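Side-chain contacts in type IV pilus assembly protein PilF (Thermus thermophilus HB8, PDB 5OIU), which probably powers type IV pilus assembly as a hexameric, ATP-hydrolysing motor protein of the type II/IV secretion family: residues G154-T159 / P179-I184; L198-A203 / I215-I220; K227-A232 / H237-T242. All coordinates share one frame; numbering follows the deposited sequence.

Interaction 1: residues G154-T159 / P179-I184. With MG (magnesium ion), chain R; ATP (adenosine-5'-triphosphate), chain Q.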
# COMPACT_ATOMS: atom_id res chain seq x y z
N GLY C 154 22.54 -18.44 16.01
CA GLY C 154 22.17 -19.69 16.69
C GLY C 154 20.92 -20.38 16.17
O GLY C 154 20.41 -21.28 16.86
N LYS C 155 20.43 -20.02 14.98
CA LYS C 155 19.17 -20.55 14.47
C LYS C 155 19.24 -22.06 14.26
O LYS C 155 18.36 -22.80 14.70
CB LYS C 155 18.79 -19.86 13.16
CG LYS C 155 18.50 -18.37 13.26
CD LYS C 155 18.35 -17.77 11.85
CE LYS C 155 19.53 -16.85 11.51
NZ LYS C 155 20.63 -17.49 10.71
N SER C 156 20.28 -22.53 13.56
CA SER C 156 20.37 -23.96 13.30
C SER C 156 20.59 -24.76 14.59
O SER C 156 20.06 -25.86 14.75
CB SER C 156 21.47 -24.22 12.29
OG SER C 156 21.02 -23.78 11.03
N PHE C 157 21.37 -24.21 15.52
CA PHE C 157 21.61 -24.92 16.77
C PHE C 157 20.32 -25.09 17.55
O PHE C 157 20.03 -26.17 18.07
CB PHE C 157 22.65 -24.15 17.58
CG PHE C 157 23.22 -24.91 18.73
CD1 PHE C 157 24.28 -25.79 18.54
CD2 PHE C 157 22.74 -24.69 20.02
CE1 PHE C 157 24.86 -26.46 19.62
CE2 PHE C 157 23.31 -25.35 21.11
CZ PHE C 157 24.37 -26.25 20.91
N THR C 158 19.51 -24.03 17.63
CA THR C 158 18.20 -24.13 18.27
C THR C 158 17.30 -25.12 17.53
O THR C 158 16.65 -25.97 18.15
CB THR C 158 17.55 -22.75 18.34
OG1 THR C 158 18.20 -21.98 19.34
CG2 THR C 158 16.04 -22.85 18.66
N THR C 159 17.29 -25.04 16.20
CA THR C 159 16.42 -25.88 15.38
C THR C 159 16.67 -27.36 15.64
O THR C 159 15.73 -28.14 15.84
CB THR C 159 16.65 -25.55 13.91
OG1 THR C 159 16.08 -24.25 13.63
CG2 THR C 159 16.04 -26.61 13.03
N PRO C 179 24.16 -25.85 3.92
CA PRO C 179 24.27 -27.27 3.61
C PRO C 179 23.70 -28.10 4.75
O PRO C 179 23.18 -27.53 5.70
CB PRO C 179 25.78 -27.46 3.47
CG PRO C 179 26.34 -26.51 4.53
CD PRO C 179 25.32 -25.38 4.71
N VAL C 180 23.81 -29.42 4.68
CA VAL C 180 23.59 -30.24 5.87
C VAL C 180 24.80 -30.09 6.78
O VAL C 180 25.93 -30.40 6.37
CB VAL C 180 23.34 -31.70 5.50
CG1 VAL C 180 23.47 -32.58 6.73
CG2 VAL C 180 21.97 -31.87 4.90
N GLU C 181 24.57 -29.71 8.02
CA GLU C 181 25.66 -29.49 9.00
C GLU C 181 25.74 -30.68 9.96
O GLU C 181 26.59 -31.52 9.80
CB GLU C 181 25.33 -28.27 9.85
CG GLU C 181 25.52 -26.94 9.16
CD GLU C 181 24.91 -25.78 9.92
OE1 GLU C 181 25.51 -25.34 10.88
OE2 GLU C 181 23.85 -25.32 9.54
N TYR C 182 24.90 -30.71 10.95
CA TYR C 182 24.91 -31.79 11.91
C TYR C 182 24.24 -33.03 11.33
O TYR C 182 23.44 -32.96 10.38
CB TYR C 182 24.20 -31.36 13.19
CG TYR C 182 24.66 -30.01 13.73
CD1 TYR C 182 24.15 -28.82 13.22
CD2 TYR C 182 25.58 -29.93 14.78
CE1 TYR C 182 24.57 -27.58 13.72
CE2 TYR C 182 26.00 -28.69 15.29
CZ TYR C 182 25.50 -27.52 14.76
OH TYR C 182 25.92 -26.30 15.27
N GLU C 183 24.58 -34.19 11.91
CA GLU C 183 23.92 -35.47 11.67
C GLU C 183 23.20 -35.88 12.95
O GLU C 183 23.85 -36.12 13.98
CB GLU C 183 24.93 -36.55 11.28
CG GLU C 183 25.92 -36.11 10.24
CD GLU C 183 25.49 -36.52 8.85
OE1 GLU C 183 26.24 -37.29 8.19
OE2 GLU C 183 24.39 -36.09 8.42
N ILE C 184 21.88 -35.94 12.89
CA ILE C 184 21.06 -36.48 13.98
C ILE C 184 20.66 -37.90 13.61
O ILE C 184 20.18 -38.13 12.48
CB ILE C 184 19.81 -35.62 14.25
CG1 ILE C 184 20.16 -34.25 14.86
CG2 ILE C 184 18.85 -36.34 15.19
CD1 ILE C 184 19.01 -33.62 15.71
MG MG R . 22.06 -21.93 10.38
PG ATP Q . 23.75 -19.16 9.97
O1G ATP Q . 23.26 -17.71 9.90
O2G ATP Q . 22.75 -20.17 9.45
O3G ATP Q . 25.13 -19.38 9.42
PB ATP Q . 22.90 -19.85 12.63
O1B ATP Q . 22.03 -18.64 12.86
O2B ATP Q . 22.29 -21.19 12.25
O3B ATP Q . 24.02 -19.49 11.53
PA ATP Q . 24.45 -21.54 14.26
O1A ATP Q . 23.60 -22.59 14.92
O2A ATP Q . 25.21 -21.91 13.01
O3A ATP Q . 23.72 -20.13 13.98
O5' ATP Q . 25.49 -21.13 15.41
C5' ATP Q . 26.53 -20.18 15.20
C4' ATP Q . 27.56 -20.41 16.30
O4' ATP Q . 27.01 -20.11 17.59
C3' ATP Q . 27.98 -21.87 16.31
O3' ATP Q . 29.41 -21.84 16.50
C2' ATP Q . 27.19 -22.45 17.49
O2' ATP Q . 27.79 -23.61 18.09
C1' ATP Q . 27.06 -21.25 18.43
N9 ATP Q . 25.81 -21.28 19.23
C8 ATP Q . 24.57 -21.44 18.71
N7 ATP Q . 23.63 -21.40 19.69
C5 ATP Q . 24.26 -21.22 20.86
C6 ATP Q . 23.85 -21.09 22.28
N6 ATP Q . 22.55 -21.16 22.64
N1 ATP Q . 24.82 -20.90 23.20
C2 ATP Q . 26.12 -20.82 22.84
N3 ATP Q . 26.57 -20.93 21.57
C4 ATP Q . 25.70 -21.12 20.55
O HOH W 1 23.93 -22.52 10.74
O HOH W 2 22.01 -23.01 8.54
O HOH W 3 20.41 -21.21 9.68
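Phe-157 presents the edge of its ring to the phenol of Tyr-182: CD1 lies 3.7 Å from the Tyr-182 OH, which sits close to the plane of the phenyl ring, and the two side chains slant across one another. With CG anti to the backbone N (chi1 -167°), the Phe-157 ring swings toward the nucleotide as well, and CD2 comes within 3.4 Å of N7 of the adenine, so the ring is wedged between base and tyrosine. Ser-156 has its OG beside its own backbone N (chi1 -73°) and binds the magnesium ion at 2.2 Å; O2G and O2B of ATP and waters 1, 2 and 3 make up six ligands. Glu-181 stays in the second shell. Its extended chain brings OE2 to 3.1 Å from water 2, which donates to it, while water 1 lies within hydrogen-bonding distance of both Glu-181 OE2 and ATP O2A. Residues 154-157 belong to the Walker A P-loop, the strand-loop-helix phosphate site, here with ATP bound. Backbone amides wrap the phosphates: Ser-156 N gives O2B a nearly straight bond (2.7 Å, 163°), Lys-155 N serves O1B, Phe-157 N O1A and Gly-154 N O3A. The ammonium of Lys-155, at the end of a chain bent at chi3 and chi4, hydrogen-bonds O1B (NZ to O1B 2.8 Å) and lies as close to O1G of the gamma phosphate. A CB on Gly-154, the N-cap, would collide with N7 of ATP. Beyond the two segments, Arg-84 of strand 79-87 packs on Glu-181.

Interaction 2: residues L198-A203 / I215-I220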
# COMPACT_ATOMS: atom_id res chain seq x y z
N LEU C 198 18.46 -29.43 -7.67
CA LEU C 198 17.80 -29.71 -6.40
C LEU C 198 17.76 -28.45 -5.55
O LEU C 198 18.51 -28.27 -4.59
CB LEU C 198 18.50 -30.86 -5.67
CG LEU C 198 17.68 -31.45 -4.52
CD1 LEU C 198 16.25 -31.74 -4.97
CD2 LEU C 198 18.32 -32.70 -3.95
N THR C 199 16.84 -27.56 -5.90
CA THR C 199 16.58 -26.37 -5.12
C THR C 199 15.80 -26.71 -3.86
O THR C 199 15.26 -27.81 -3.69
CB THR C 199 15.79 -25.35 -5.93
OG1 THR C 199 14.63 -26.01 -6.47
CG2 THR C 199 16.65 -24.77 -7.05
N PHE C 200 15.71 -25.71 -2.98
CA PHE C 200 14.79 -25.81 -1.85
C PHE C 200 13.40 -26.18 -2.34
O PHE C 200 12.83 -27.19 -1.91
CB PHE C 200 14.77 -24.48 -1.09
CG PHE C 200 15.83 -24.38 -0.01
CD1 PHE C 200 15.72 -25.11 1.16
CD2 PHE C 200 16.91 -23.54 -0.16
CE1 PHE C 200 16.67 -25.02 2.14
CE2 PHE C 200 17.87 -23.43 0.83
CZ PHE C 200 17.75 -24.18 1.98
N ALA C 201 12.87 -25.40 -3.28
CA ALA C 201 11.49 -25.61 -3.70
C ALA C 201 11.31 -26.98 -4.32
O ALA C 201 10.33 -27.66 -4.03
CB ALA C 201 11.06 -24.52 -4.70
N ARG C 202 12.23 -27.39 -5.19
CA ARG C 202 12.07 -28.67 -5.87
C ARG C 202 12.13 -29.83 -4.89
O ARG C 202 11.32 -30.77 -4.98
CB ARG C 202 13.14 -28.82 -6.95
CG ARG C 202 13.20 -30.21 -7.56
CD ARG C 202 12.04 -30.45 -8.51
NE ARG C 202 12.17 -31.73 -9.22
CZ ARG C 202 13.09 -31.98 -10.16
NH1 ARG C 202 13.96 -31.03 -10.52
NH2 ARG C 202 13.13 -33.18 -10.74
N ALA C 203 13.05 -29.77 -3.91
CA ALA C 203 13.07 -30.79 -2.86
C ALA C 203 11.80 -30.74 -2.01
O ALA C 203 11.20 -31.78 -1.72
CB ALA C 203 14.31 -30.59 -1.98
N ILE C 215 8.72 -31.61 8.88
CA ILE C 215 9.55 -31.09 7.81
C ILE C 215 10.40 -29.96 8.37
O ILE C 215 9.89 -29.08 9.07
CB ILE C 215 8.71 -30.61 6.62
CG1 ILE C 215 8.08 -31.82 5.92
CG2 ILE C 215 9.57 -29.81 5.67
CD1 ILE C 215 6.94 -31.49 5.00
N MET C 216 11.68 -29.97 8.04
CA MET C 216 12.58 -28.89 8.42
C MET C 216 13.13 -28.23 7.16
O MET C 216 13.80 -28.89 6.36
CB MET C 216 13.73 -29.39 9.29
CG MET C 216 14.37 -28.28 10.13
SD MET C 216 15.54 -27.21 9.24
CE MET C 216 17.06 -28.14 9.44
N VAL C 217 12.84 -26.95 7.00
CA VAL C 217 13.34 -26.17 5.88
C VAL C 217 14.50 -25.33 6.41
O VAL C 217 14.31 -24.45 7.27
CB VAL C 217 12.24 -25.31 5.27
CG1 VAL C 217 12.79 -24.46 4.16
CG2 VAL C 217 11.12 -26.20 4.75
N GLY C 218 15.72 -25.60 5.93
CA GLY C 218 16.90 -24.96 6.50
C GLY C 218 16.91 -23.45 6.32
O GLY C 218 17.45 -22.72 7.16
N GLU C 219 16.31 -22.97 5.23
CA GLU C 219 16.24 -21.55 4.95
C GLU C 219 15.07 -21.30 4.02
O GLU C 219 15.00 -21.89 2.94
CB GLU C 219 17.55 -21.05 4.33
CG GLU C 219 18.05 -19.75 4.88
CD GLU C 219 18.89 -18.96 3.88
OE1 GLU C 219 19.78 -19.57 3.24
OE2 GLU C 219 18.65 -17.74 3.75
N ILE C 220 14.16 -20.43 4.44
CA ILE C 220 13.11 -19.89 3.59
C ILE C 220 13.67 -18.62 2.97
O ILE C 220 13.67 -17.56 3.59
CB ILE C 220 11.82 -19.60 4.36
CG1 ILE C 220 11.27 -20.87 5.01
CG2 ILE C 220 10.78 -18.95 3.42
CD1 ILE C 220 9.84 -20.72 5.53
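With CG turned away from its carbonyl carbon (chi1 -88°) and the ring rotated to chi2 -72°, Phe-200 lays one face of its phenyl ring over the backbone of Glu-219. The Glu-219 carbonyl O stands 3.5 Å above the ring plane, over its centre, nearly equidistant from all six ring carbons. No hydrogen bond crosses between the segments, and the contact is one of van der Waals packing against a peptide. Three more touches settle the ring. Its CZ meets the Glu-219 CB at 3.9 Å, CE1 approaches the Gly-218 N at 4.0 Å, and CD1 reaches Val-217 CG1 at 4.2 Å, these last two obliquely. Cutting Phe-200 back to an alanine would probably strip the Glu-219 carbonyl and Val-217 CG1 of the ring they pack on and leave the turn after strand 214-217 freer to shift.

The helix that carries the ring is fixed at its start by Thr-199, the N-cap, whose OG1 accepts from Arg-202 N at 3.1 Å and 157°. Ile-176 of the neighbouring strand and Thr-225 of helix 223-235 also pack on Phe-200, so the ring sits between sheet and helix. Leu-198 packs on Arg-76 and Arg-202 on Leu-77, both of a neighbouring subunit. The Glu-219 carboxylate, on an extended chain that leads away from the ring, pairs through OE1 with Arg-221 in a salt bridge; the nearest atoms of this side chain and the ATP are about 7 Å apart. A hydrophobic strand running into Gly-Glu near the nucleotide is consistent with the Walker B motif of type II/IV secretion ATPases.

Interaction 3: residues K227-A232 / H237-T242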
# COMPACT_ATOMS: atom_id res chain seq x y z
N LYS C 227 5.82 -20.45 0.02
CA LYS C 227 4.45 -20.86 -0.22
C LYS C 227 4.28 -22.36 -0.00
O LYS C 227 3.33 -22.78 0.66
CB LYS C 227 4.00 -20.43 -1.63
CG LYS C 227 3.02 -19.22 -1.64
CD LYS C 227 1.57 -19.63 -1.20
CE LYS C 227 0.63 -18.42 -0.89
NZ LYS C 227 -0.29 -18.67 0.25
N ILE C 228 5.23 -23.17 -0.48
CA ILE C 228 5.14 -24.62 -0.24
C ILE C 228 5.26 -24.93 1.25
O ILE C 228 4.55 -25.78 1.78
CB ILE C 228 6.19 -25.38 -1.06
CG1 ILE C 228 5.92 -25.21 -2.56
CG2 ILE C 228 6.19 -26.84 -0.70
CD1 ILE C 228 7.07 -25.60 -3.40
N ALA C 229 6.15 -24.24 1.96
CA ALA C 229 6.28 -24.50 3.38
C ALA C 229 5.00 -24.13 4.13
O ALA C 229 4.57 -24.87 5.02
CB ALA C 229 7.48 -23.74 3.95
N THR C 230 4.36 -23.01 3.76
CA THR C 230 3.09 -22.67 4.41
C THR C 230 2.01 -23.67 4.04
O THR C 230 1.21 -24.06 4.90
CB THR C 230 2.65 -21.25 4.01
OG1 THR C 230 3.71 -20.33 4.26
CG2 THR C 230 1.44 -20.83 4.83
N GLU C 231 1.98 -24.10 2.78
CA GLU C 231 0.98 -25.07 2.34
C GLU C 231 1.13 -26.39 3.10
O GLU C 231 0.13 -26.97 3.55
CB GLU C 231 1.11 -25.29 0.83
CG GLU C 231 0.47 -26.56 0.26
CD GLU C 231 0.74 -26.74 -1.24
OE1 GLU C 231 1.45 -25.89 -1.83
OE2 GLU C 231 0.25 -27.74 -1.84
N ALA C 232 2.37 -26.85 3.29
CA ALA C 232 2.57 -28.11 4.00
C ALA C 232 2.17 -27.99 5.47
O ALA C 232 1.67 -28.96 6.05
CB ALA C 232 4.02 -28.57 3.88
N HIS C 237 1.02 -30.94 8.30
CA HIS C 237 2.37 -31.30 8.70
C HIS C 237 2.92 -30.27 9.69
O HIS C 237 2.48 -29.12 9.74
CB HIS C 237 3.27 -31.39 7.48
CG HIS C 237 2.84 -32.44 6.50
ND1 HIS C 237 2.62 -32.17 5.17
CD2 HIS C 237 2.60 -33.77 6.66
CE1 HIS C 237 2.26 -33.28 4.54
NE2 HIS C 237 2.25 -34.26 5.43
N LEU C 238 3.90 -30.70 10.48
CA LEU C 238 4.64 -29.78 11.33
C LEU C 238 5.91 -29.32 10.60
O LEU C 238 6.76 -30.14 10.25
CB LEU C 238 4.98 -30.41 12.68
CG LEU C 238 5.78 -29.44 13.57
CD1 LEU C 238 4.96 -28.20 13.85
CD2 LEU C 238 6.24 -30.08 14.86
N VAL C 239 6.01 -28.01 10.36
CA VAL C 239 7.12 -27.41 9.61
C VAL C 239 7.91 -26.52 10.55
O VAL C 239 7.35 -25.64 11.20
CB VAL C 239 6.61 -26.60 8.42
CG1 VAL C 239 7.78 -25.97 7.67
CG2 VAL C 239 5.76 -27.48 7.51
N ILE C 240 9.22 -26.74 10.60
CA ILE C 240 10.13 -25.88 11.35
C ILE C 240 11.08 -25.26 10.34
O ILE C 240 11.73 -25.99 9.57
CB ILE C 240 10.88 -26.65 12.44
CG1 ILE C 240 9.87 -27.05 13.53
CG2 ILE C 240 12.02 -25.82 13.00
CD1 ILE C 240 10.22 -28.24 14.28
N ALA C 241 11.15 -23.93 10.31
CA ALA C 241 11.82 -23.25 9.21
C ALA C 241 12.54 -22.02 9.72
O ALA C 241 12.11 -21.37 10.67
CB ALA C 241 10.85 -22.86 8.09
N THR C 242 13.65 -21.71 9.05
CA THR C 242 14.55 -20.63 9.43
C THR C 242 14.33 -19.45 8.49
O THR C 242 14.24 -19.64 7.27
CB THR C 242 16.01 -21.10 9.39
OG1 THR C 242 16.28 -21.87 10.56
CG2 THR C 242 16.97 -19.95 9.36
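One backbone hydrogen bond joins the segments: His-237 N donates to Ala-232 O at 3.1 Å, with a 152° angle at the hydrogen and the donor in the carbonyl plane. This ties the last turn of helix 223-235 to the entry of the next strand. The same oxygen takes a weak bond from Thr-235 OG1, and the His-237 CB crowds up to 3.2 Å from it. CG of His-237 lies beside its own backbone N (chi1 -62°), a turn that carries the imidazole over the Ala-232 end of the helix, ND1 lying 4.1 Å from the Ala-232 CB.

The apolar contacts centre on Val-239, which packs against two alanines about one helical turn apart. CG2 rests 4.2 Å from Ala-232 CB and 3.8 Å from the Ala-229 O, while CG1 faces Ala-229 CB at 4.3 Å. Small residues on the helix let it lie close to the strand. Ile-144 of strand 143-148 touches both Ala-229 and Val-239, and His-237 also packs on Thr-151 of a neighbouring subunit. Helix 223-235 seated on strand 238-243 is the second half of a beta-alpha-beta crossover among the parallel strands of the P-loop NTPase core sheet.

Overall arrangement
Interactions 2 and 3 are built on the central sheet, and the helix of interaction 1 packs against it; interaction 1 holds the ATP and the magnesium ion directly. Interactions 2 and 3, with centres about 9 Å apart, share neighbouring strands: Ile-215 N lies 2.8 Å from Leu-238 O and Ile-215 O 2.9 Å from Ile-240 N, probable hydrogen bonds that zip 214-217 to 238-243. The helix of interaction 1 meets both strands, Thr-159 CG2 against Met-216 CG at 3.7 Å and Lys-155 CD against Thr-242 CG2 at 3.6 Å. The centres of interactions 2 and 3 lie about 14 Å and 17 Å from the centre of interaction 1, which carries the nucleotide.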